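Local coordinates for transcriptional regulator (Streptococcus thermophilus LMD-9, PDB 5JUF), which probably activates transcription of competence genes, acting as a quorum-sensing regulator of the RNPP group with a helix-turn-helix and a tetratricopeptide domain, at residues Glu77-Lys82 and Glu117-Thr122; Leu183-Ile188 and Ala215-His220. All blocks are in the same frame, centred on the assembly; numbering follows the deposited sequence.

Contact 1 of 2, residues Glu77-Lys82 and Glu117-Thr122; sequences EYYEMK and EEELLT
E119 is the residue of 117-122 on which Y78, Y79 and K82 of 77-82 converge, and it accounts for 78 Å² of the 193 Å² buried between the segments. E119 OE1 accepts two hydrogen bonds. The hydroxyl of Y78 donates to it, with Y78 OH 2.7 Å from E119 OE1, arriving on the anti side and 18° out of the carboxylate plane. K82 NZ, 2.8 Å from the same E119 OE1, takes the syn lone pair and makes this a salt bridge; its second bond, to E119 OE2 at 3.3 Å, is weak. The phenol and carboxylate planes are nearly perpendicular, and OE1 lies at the edge of the Y78 ring, near its plane. A bend at chi2 of E119 (-66°) brings the carboxylate round to these donors, while K82 comes across it with an extended chain. E119 OE2 also receives a hydrogen bond from a water, 2.6 Å away, that bonds Y79 OH. N161 bonds both partners of the salt bridge, its ND2 to E119 OE2 and its OD1 to K82 NZ. The shared carboxylate is thus held from several directions, which should favour its charged form. One turn on, T122 closes the contact with its methyl, CG2 lying 3.7 Å from K82 CE. E117 and E118 instead bond R39 and S48 in the N-terminal part of the chain. With axes 13.0 Å apart and 25° from parallel, and helix 94-111 between them in sequence, the two helices are related like equivalent helices of successive hairpins in a TPR-like superhelix.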
ATOM      1  N   GLU A  77       7.681  11.302 -15.855  1.00 36.61           N
ATOM      2  CA  GLU A  77       8.427  11.822 -14.715  1.00 36.74           C
ATOM      3  C   GLU A  77       7.677  11.618 -13.400  1.00 31.89           C
ATOM      4  O   GLU A  77       8.308  11.474 -12.346  1.00 32.04           O
ATOM      5  CB  GLU A  77       8.735  13.300 -14.920  1.00 39.83           C
ATOM      6  CG  GLU A  77       9.374  13.945 -13.716  1.00 44.56           C
ATOM      7  CD  GLU A  77       9.812  15.360 -13.985  1.00 60.92           C
ATOM      8  OE1 GLU A  77      10.879  15.756 -13.472  1.00 71.70           O
ATOM      9  OE2 GLU A  77       9.097  16.071 -14.718  1.00 65.31           O
ATOM     10  N   TYR A  78       6.346  11.603 -13.425  1.00 29.12           N
ATOM     11  CA  TYR A  78       5.616  11.313 -12.188  1.00 29.27           C
ATOM     12  C   TYR A  78       5.956   9.927 -11.668  1.00 30.32           C
ATOM     13  O   TYR A  78       6.247   9.746 -10.479  1.00 26.86           O
ATOM     14  CB  TYR A  78       4.108  11.399 -12.394  1.00 25.97           C
ATOM     15  CG  TYR A  78       3.375  10.774 -11.220  1.00 27.04           C
ATOM     16  CD1 TYR A  78       3.376  11.395  -9.978  1.00 25.35           C
ATOM     17  CD2 TYR A  78       2.726   9.547 -11.340  1.00 24.21           C
ATOM     18  CE1 TYR A  78       2.728  10.827  -8.882  1.00 26.99           C
ATOM     19  CE2 TYR A  78       2.067   8.966 -10.258  1.00 29.29           C
ATOM     20  CZ  TYR A  78       2.084   9.619  -9.022  1.00 26.76           C
ATOM     21  OH  TYR A  78       1.444   9.073  -7.934  1.00 28.00           O
ATOM     22  N   TYR A  79       5.881   8.924 -12.546  1.00 33.66           N
ATOM     23  CA  TYR A  79       6.138   7.551 -12.132  1.00 34.53           C
ATOM     24  C   TYR A  79       7.591   7.365 -11.738  1.00 33.34           C
ATOM     25  O   TYR A  79       7.887   6.663 -10.764  1.00 30.27           O
ATOM     26  CB  TYR A  79       5.748   6.588 -13.250  1.00 33.49           C
ATOM     27  CG  TYR A  79       4.253   6.532 -13.491  1.00 33.28           C
ATOM     28  CD1 TYR A  79       3.398   6.013 -12.526  1.00 32.49           C
ATOM     29  CD2 TYR A  79       3.699   6.995 -14.676  1.00 40.36           C
ATOM     30  CE1 TYR A  79       2.030   5.964 -12.732  1.00 34.18           C
ATOM     31  CE2 TYR A  79       2.331   6.944 -14.895  1.00 38.68           C
ATOM     32  CZ  TYR A  79       1.509   6.422 -13.924  1.00 37.83           C
ATOM     33  OH  TYR A  79       0.165   6.359 -14.134  1.00 39.59           O
ATOM     34  N   GLU A  80       8.506   7.997 -12.483  1.00 32.91           N
ATOM     35  CA  GLU A  80       9.919   8.026 -12.101  1.00 30.24           C
ATOM     36  C   GLU A  80      10.096   8.515 -10.664  1.00 35.59           C
ATOM     37  O   GLU A  80      10.783   7.876  -9.857  1.00 32.23           O
ATOM     38  CB  GLU A  80      10.701   8.908 -13.085  1.00 35.01           C
ATOM     39  CG  GLU A  80      12.172   9.094 -12.735  1.00 43.90           C
ATOM     40  CD  GLU A  80      12.927   9.974 -13.739  1.00 61.52           C
ATOM     41  OE1 GLU A  80      12.308  10.483 -14.706  1.00 63.88           O
ATOM     42  OE2 GLU A  80      14.151  10.147 -13.557  1.00 66.80           O
ATOM     43  N   MET A  81       9.446   9.627 -10.306  1.00 29.16           N
ATOM     44  CA  MET A  81       9.618  10.159  -8.953  1.00 30.16           C
ATOM     45  C   MET A  81       8.898   9.294  -7.920  1.00 27.59           C
ATOM     46  O   MET A  81       9.406   9.087  -6.814  1.00 31.91           O
ATOM     47  CB  MET A  81       9.133  11.611  -8.885  1.00 29.57           C
ATOM     48  CG  MET A  81       9.938  12.581  -9.777  1.00 41.03           C
ATOM     49  SD  MET A  81       9.182  14.224  -9.996  1.00 50.16           S
ATOM     50  CE  MET A  81       9.554  15.025  -8.432  1.00 48.87           C
ATOM     51  N   LYS A  82       7.716   8.778  -8.258  1.00 31.05           N
ATOM     52  CA  LYS A  82       7.008   7.899  -7.327  1.00 30.72           C
ATOM     53  C   LYS A  82       7.821   6.639  -7.063  1.00 27.09           C
ATOM     54  O   LYS A  82       7.995   6.227  -5.909  1.00 30.93           O
ATOM     55  CB  LYS A  82       5.625   7.549  -7.879  1.00 29.78           C
ATOM     56  CG  LYS A  82       4.765   6.608  -7.008  1.00 34.95           C
ATOM     57  CD  LYS A  82       3.539   6.166  -7.816  1.00 31.91           C
ATOM     58  CE  LYS A  82       2.605   5.221  -7.057  1.00 41.67           C
ATOM     59  NZ  LYS A  82       1.626   4.580  -8.008  1.00 36.64           N
ATOM     60  N   GLU A 117      -7.563  10.181  -8.669  1.00 24.49           N
ATOM     61  CA  GLU A 117      -7.791  10.022  -7.234  1.00 23.20           C
ATOM     62  C   GLU A 117      -6.966   8.884  -6.631  1.00 21.30           C
ATOM     63  O   GLU A 117      -6.450   9.008  -5.519  1.00 21.02           O
ATOM     64  CB  GLU A 117      -9.284   9.775  -7.006  1.00 24.89           C
ATOM     65  CG  GLU A 117      -9.698   9.522  -5.581  1.00 27.38           C
ATOM     66  CD  GLU A 117     -11.207   9.352  -5.472  1.00 27.58           C
ATOM     67  OE1 GLU A 117     -11.941  10.308  -5.815  1.00 24.57           O
ATOM     68  OE2 GLU A 117     -11.652   8.251  -5.078  1.00 29.20           O
ATOM     69  N   GLU A 118      -6.839   7.763  -7.346  1.00 25.82           N
ATOM     70  CA  GLU A 118      -6.095   6.621  -6.808  1.00 31.64           C
ATOM     71  C   GLU A 118      -4.633   6.974  -6.535  1.00 29.53           C
ATOM     72  O   GLU A 118      -4.051   6.535  -5.531  1.00 23.85           O
ATOM     73  CB  GLU A 118      -6.170   5.440  -7.776  1.00 31.60           C
ATOM     74  CG  GLU A 118      -7.589   5.019  -8.152  1.00 42.10           C
ATOM     75  CD  GLU A 118      -8.066   5.601  -9.474  1.00 38.53           C
ATOM     76  OE1 GLU A 118      -8.106   6.843  -9.612  1.00 29.37           O
ATOM     77  OE2 GLU A 118      -8.414   4.804 -10.373  1.00 34.93           O
ATOM     78  N   GLU A 119      -4.012   7.741  -7.433  1.00 24.33           N
ATOM     79  CA  GLU A 119      -2.606   8.088  -7.238  1.00 22.07           C
ATOM     80  C   GLU A 119      -2.432   9.061  -6.086  1.00 23.35           C
ATOM     81  O   GLU A 119      -1.513   8.919  -5.278  1.00 25.06           O
ATOM     82  CB  GLU A 119      -2.019   8.682  -8.521  1.00 23.95           C
ATOM     83  CG  GLU A 119      -1.882   7.677  -9.645  1.00 26.99           C
ATOM     84  CD  GLU A 119      -0.865   6.583  -9.332  1.00 33.75           C
ATOM     85  OE1 GLU A 119       0.088   6.861  -8.577  1.00 27.55           O
ATOM     86  OE2 GLU A 119      -1.026   5.446  -9.827  1.00 29.15           O
ATOM     87  N   LEU A 120      -3.284  10.082  -6.014  1.00 24.66           N
ATOM     88  CA  LEU A 120      -3.201  11.009  -4.894  1.00 26.51           C
ATOM     89  C   LEU A 120      -3.403  10.282  -3.568  1.00 27.37           C
ATOM     90  O   LEU A 120      -2.724  10.575  -2.579  1.00 22.64           O
ATOM     91  CB  LEU A 120      -4.224  12.136  -5.075  1.00 24.66           C
ATOM     92  CG  LEU A 120      -4.016  13.030  -6.308  1.00 27.65           C
ATOM     93  CD1 LEU A 120      -5.217  13.957  -6.581  1.00 27.36           C
ATOM     94  CD2 LEU A 120      -2.755  13.853  -6.157  1.00 26.42           C
ATOM     95  N   LEU A 121      -4.317   9.315  -3.526  1.00 26.04           N
ATOM     96  CA  LEU A 121      -4.532   8.586  -2.280  1.00 28.50           C
ATOM     97  C   LEU A 121      -3.290   7.781  -1.891  1.00 22.76           C
ATOM     98  O   LEU A 121      -2.907   7.738  -0.712  1.00 27.40           O
ATOM     99  CB  LEU A 121      -5.756   7.688  -2.441  1.00 24.50           C
ATOM    100  CG  LEU A 121      -6.412   7.034  -1.223  1.00 31.51           C
ATOM    101  CD1 LEU A 121      -5.858   5.676  -1.042  1.00 39.14           C
ATOM    102  CD2 LEU A 121      -6.345   7.849   0.072  1.00 28.14           C
ATOM    103  N   THR A 122      -2.659   7.138  -2.874  1.00 23.65           N
ATOM    104  CA  THR A 122      -1.382   6.454  -2.673  1.00 30.79           C
ATOM    105  C   THR A 122      -0.346   7.353  -2.008  1.00 26.67           C
ATOM    106  O   THR A 122       0.358   6.925  -1.083  1.00 23.32           O
ATOM    107  CB  THR A 122      -0.864   5.954  -4.025  1.00 28.26           C
ATOM    108  OG1 THR A 122      -1.585   4.766  -4.379  1.00 39.46           O
ATOM    109  CG2 THR A 122       0.612   5.677  -3.979  1.00 42.50           C
TER
HETATM  110  O   HOH W   1      -1.313   5.169 -12.349  1.00 39.57           O

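Contact 2 of 2, residues Leu183-Ile188 and Ala215-His220; sequences LFERII and ALKIFH
F184 and L216 lie where the two backbones come nearest, their CA atoms 9.9 Å apart. The axes of 183-188 and 215-219 approach to 12.9 Å at 146° between their N-to-C directions, roughly antiparallel and too widely spaced for backbones to meet. Side chains fill the interval: F184 gives the largest share of the buried surface, 74 Å² of 217 Å², and K217 the next, 61 Å². CG anti to the backbone N (chi1 -177°) sends the F184 ring out towards 215-220, where F184 CZ sits 3.8 Å from L216 CB and F184 CE1 lies 3.9 Å from L216 CD1. I188 CD1, from the same helix, covers one face of the phenyl ring, 3.4 Å above its plane and displaced to the rim. F184 CE2 approaches the imidazole of H220 at its edge, 4.4 Å from H220 ND1; the imidazole itself stacks on Y179. F184 also touches Y169 and L173 of helix 160-173. The aliphatic part of K217 passes I188, with K217 CE 4.3 Å from I188 CG2. Its ammonium group hydrogen-bonds the carbonyl oxygen of S224, and E185 OE1 remains 4.2 Å from K217 NZ, beyond salt-bridge range. The chemistry is therefore mainly apolar, resting on carbon packing, and the opposite charges of E185 and K217 can add at most a probably modest long-range attraction.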
ATOM      1  N   LEU A 183     -11.893 -10.977   7.797  1.00 32.12           N
ATOM      2  CA  LEU A 183     -11.331 -10.073   6.794  1.00 33.16           C
ATOM      3  C   LEU A 183      -9.802 -10.117   6.793  1.00 34.56           C
ATOM      4  O   LEU A 183      -9.168 -10.141   5.726  1.00 30.55           O
ATOM      5  CB  LEU A 183     -11.809  -8.650   7.049  1.00 28.16           C
ATOM      6  CG  LEU A 183     -11.186  -7.581   6.143  1.00 32.38           C
ATOM      7  CD1 LEU A 183     -11.579  -7.853   4.698  1.00 28.60           C
ATOM      8  CD2 LEU A 183     -11.635  -6.192   6.591  1.00 31.47           C
ATOM      9  N   PHE A 184      -9.189 -10.101   7.976  1.00 34.30           N
ATOM     10  CA  PHE A 184      -7.732 -10.088   8.045  1.00 33.29           C
ATOM     11  C   PHE A 184      -7.153 -11.347   7.411  1.00 32.15           C
ATOM     12  O   PHE A 184      -6.221 -11.278   6.596  1.00 30.50           O
ATOM     13  CB  PHE A 184      -7.292  -9.923   9.503  1.00 29.83           C
ATOM     14  CG  PHE A 184      -5.796  -9.817   9.701  1.00 30.97           C
ATOM     15  CD1 PHE A 184      -5.062  -8.813   9.095  1.00 26.37           C
ATOM     16  CD2 PHE A 184      -5.138 -10.698  10.540  1.00 38.84           C
ATOM     17  CE1 PHE A 184      -3.694  -8.716   9.297  1.00 33.67           C
ATOM     18  CE2 PHE A 184      -3.775 -10.600  10.751  1.00 33.97           C
ATOM     19  CZ  PHE A 184      -3.053  -9.609  10.131  1.00 32.92           C
ATOM     20  N   GLU A 185      -7.727 -12.511   7.745  1.00 32.89           N
ATOM     21  CA  GLU A 185      -7.265 -13.769   7.164  1.00 39.67           C
ATOM     22  C   GLU A 185      -7.425 -13.775   5.650  1.00 39.03           C
ATOM     23  O   GLU A 185      -6.558 -14.280   4.930  1.00 32.34           O
ATOM     24  CB  GLU A 185      -8.035 -14.944   7.772  1.00 44.24           C
ATOM     25  CG  GLU A 185      -7.717 -15.218   9.237  1.00 59.97           C
ATOM     26  CD  GLU A 185      -6.301 -15.713   9.450  1.00 69.18           C
ATOM     27  OE1 GLU A 185      -5.799 -15.603  10.588  1.00 76.79           O
ATOM     28  OE2 GLU A 185      -5.692 -16.213   8.482  1.00 72.65           O
ATOM     29  N   ARG A 186      -8.552 -13.260   5.158  1.00 37.02           N
ATOM     30  CA  ARG A 186      -8.781 -13.172   3.722  1.00 39.04           C
ATOM     31  C   ARG A 186      -7.731 -12.297   3.048  1.00 36.17           C
ATOM     32  O   ARG A 186      -7.155 -12.680   2.024  1.00 31.37           O
ATOM     33  CB  ARG A 186     -10.185 -12.626   3.469  1.00 41.30           C
ATOM     34  CG  ARG A 186     -10.619 -12.619   2.018  1.00 58.29           C
ATOM     35  CD  ARG A 186     -12.119 -12.305   1.919  1.00 71.05           C
ATOM     36  NE  ARG A 186     -12.380 -10.933   1.481  1.00 74.70           N
ATOM     37  CZ  ARG A 186     -13.490 -10.257   1.765  1.00 70.53           C
ATOM     38  NH1 ARG A 186     -13.645  -9.020   1.324  1.00 60.88           N
ATOM     39  NH2 ARG A 186     -14.437 -10.811   2.508  1.00 74.24           N
ATOM     40  N   ILE A 187      -7.463 -11.117   3.613  1.00 28.00           N
ATOM     41  CA  ILE A 187      -6.436 -10.242   3.047  1.00 28.67           C
ATOM     42  C   ILE A 187      -5.064 -10.907   3.113  1.00 34.33           C
ATOM     43  O   ILE A 187      -4.305 -10.883   2.137  1.00 31.83           O
ATOM     44  CB  ILE A 187      -6.439  -8.878   3.761  1.00 25.01           C
ATOM     45  CG1 ILE A 187      -7.778  -8.165   3.573  1.00 32.26           C
ATOM     46  CG2 ILE A 187      -5.305  -7.967   3.233  1.00 27.75           C
ATOM     47  CD1 ILE A 187      -8.056  -7.730   2.145  1.00 32.50           C
ATOM     48  N   ILE A 188      -4.723 -11.502   4.266  1.00 30.26           N
ATOM     49  CA  ILE A 188      -3.426 -12.173   4.441  1.00 35.45           C
ATOM     50  C   ILE A 188      -3.214 -13.210   3.350  1.00 32.81           C
ATOM     51  O   ILE A 188      -2.164 -13.255   2.699  1.00 32.29           O
ATOM     52  CB  ILE A 188      -3.341 -12.856   5.826  1.00 44.71           C
ATOM     53  CG1 ILE A 188      -3.226 -11.862   6.969  1.00 46.12           C
ATOM     54  CG2 ILE A 188      -2.173 -13.831   5.880  1.00 45.76           C
ATOM     55  CD1 ILE A 188      -2.856 -10.520   6.557  1.00 46.58           C
ATOM     56  N   ALA A 215       4.013  -8.595  12.052  1.00 26.98           N
ATOM     57  CA  ALA A 215       3.943  -7.862  13.311  1.00 29.24           C
ATOM     58  C   ALA A 215       2.555  -7.961  13.939  1.00 34.29           C
ATOM     59  O   ALA A 215       2.434  -8.114  15.160  1.00 28.98           O
ATOM     60  CB  ALA A 215       4.339  -6.399  13.098  1.00 27.29           C
ATOM     61  N   LEU A 216       1.493  -7.893  13.129  1.00 32.38           N
ATOM     62  CA  LEU A 216       0.147  -8.029  13.685  1.00 31.43           C
ATOM     63  C   LEU A 216      -0.109  -9.445  14.204  1.00 34.44           C
ATOM     64  O   LEU A 216      -0.802  -9.626  15.213  1.00 34.24           O
ATOM     65  CB  LEU A 216      -0.892  -7.640  12.632  1.00 27.29           C
ATOM     66  CG  LEU A 216      -0.997  -6.138  12.368  1.00 28.80           C
ATOM     67  CD1 LEU A 216      -1.689  -5.888  11.039  1.00 33.45           C
ATOM     68  CD2 LEU A 216      -1.731  -5.423  13.518  1.00 33.19           C
ATOM     69  N   LYS A 217       0.445 -10.461  13.534  1.00 29.43           N
ATOM     70  CA  LYS A 217       0.254 -11.834  13.988  1.00 31.99           C
ATOM     71  C   LYS A 217       0.910 -12.061  15.342  1.00 38.20           C
ATOM     72  O   LYS A 217       0.321 -12.695  16.227  1.00 37.33           O
ATOM     73  CB  LYS A 217       0.801 -12.813  12.951  1.00 32.54           C
ATOM     74  CG  LYS A 217      -0.125 -13.041  11.759  1.00 39.66           C
ATOM     75  CD  LYS A 217       0.452 -14.100  10.823  1.00 41.44           C
ATOM     76  CE  LYS A 217      -0.581 -14.535   9.785  1.00 39.30           C
ATOM     77  NZ  LYS A 217      -1.565 -15.478  10.395  1.00 39.40           N
ATOM     78  N   ILE A 218       2.136 -11.556  15.516  1.00 39.27           N
ATOM     79  CA  ILE A 218       2.774 -11.555  16.829  1.00 43.08           C
ATOM     80  C   ILE A 218       1.893 -10.829  17.841  1.00 42.44           C
ATOM     81  O   ILE A 218       1.587 -11.354  18.915  1.00 41.75           O
ATOM     82  CB  ILE A 218       4.180 -10.928  16.737  1.00 37.43           C
ATOM     83  CG1 ILE A 218       5.123 -11.843  15.943  1.00 34.91           C
ATOM     84  CG2 ILE A 218       4.775 -10.695  18.136  1.00 32.59           C
ATOM     85  CD1 ILE A 218       6.447 -11.185  15.594  1.00 33.48           C
ATOM     86  N   PHE A 219       1.446  -9.618  17.498  1.00 39.77           N
ATOM     87  CA  PHE A 219       0.575  -8.852  18.393  1.00 39.66           C
ATOM     88  C   PHE A 219      -0.685  -9.634  18.777  1.00 39.73           C
ATOM     89  O   PHE A 219      -1.078  -9.657  19.951  1.00 40.97           O
ATOM     90  CB  PHE A 219       0.218  -7.517  17.730  1.00 35.91           C
ATOM     91  CG  PHE A 219      -0.676  -6.644  18.559  1.00 41.03           C
ATOM     92  CD1 PHE A 219      -0.234  -6.125  19.764  1.00 40.70           C
ATOM     93  CD2 PHE A 219      -1.955  -6.329  18.124  1.00 42.38           C
ATOM     94  CE1 PHE A 219      -1.060  -5.325  20.538  1.00 46.58           C
ATOM     95  CE2 PHE A 219      -2.787  -5.526  18.892  1.00 48.04           C
ATOM     96  CZ  PHE A 219      -2.337  -5.025  20.107  1.00 45.95           C
ATOM     97  N   HIS A 220      -1.333 -10.286  17.813  1.00 38.48           N
ATOM     98  CA  HIS A 220      -2.559 -11.033  18.097  1.00 40.84           C
ATOM     99  C   HIS A 220      -2.304 -12.457  18.567  1.00 43.34           C
ATOM    100  O   HIS A 220      -3.267 -13.201  18.771  1.00 46.85           O
ATOM    101  CB  HIS A 220      -3.459 -11.092  16.859  1.00 43.48           C
ATOM    102  CG  HIS A 220      -3.890  -9.753  16.355  1.00 48.62           C
ATOM    103  ND1 HIS A 220      -4.093  -9.494  15.016  1.00 47.73           N
ATOM    104  CD2 HIS A 220      -4.180  -8.604  17.009  1.00 52.84           C
ATOM    105  CE1 HIS A 220      -4.480  -8.240  14.866  1.00 48.02           C
ATOM    106  NE2 HIS A 220      -4.536  -7.677  16.060  1.00 54.31           N
TER

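From the N terminus, the chain first passes through the helix-turn-helix region and then enters the tetratricopeptide range, where both contacts lie. Contact 1 joins helix 76-86 to helix 117-130, closing a loop of 34 intervening residues that includes helix 94-111. After further helices, contact 2 joins helix 181-192 to the end of helix 200-219 across 26 residues, again mostly helical. The two loops follow in series, neither nested nor crossed. The centres of contact 1 and contact 2 are 28 Å apart, on opposite sides of the chain's centre. Their nearest atoms are about 14 Å apart. Contact 1 therefore ties together two helices that flank helix 94-111, and contact 2 two helices consecutive in the chain.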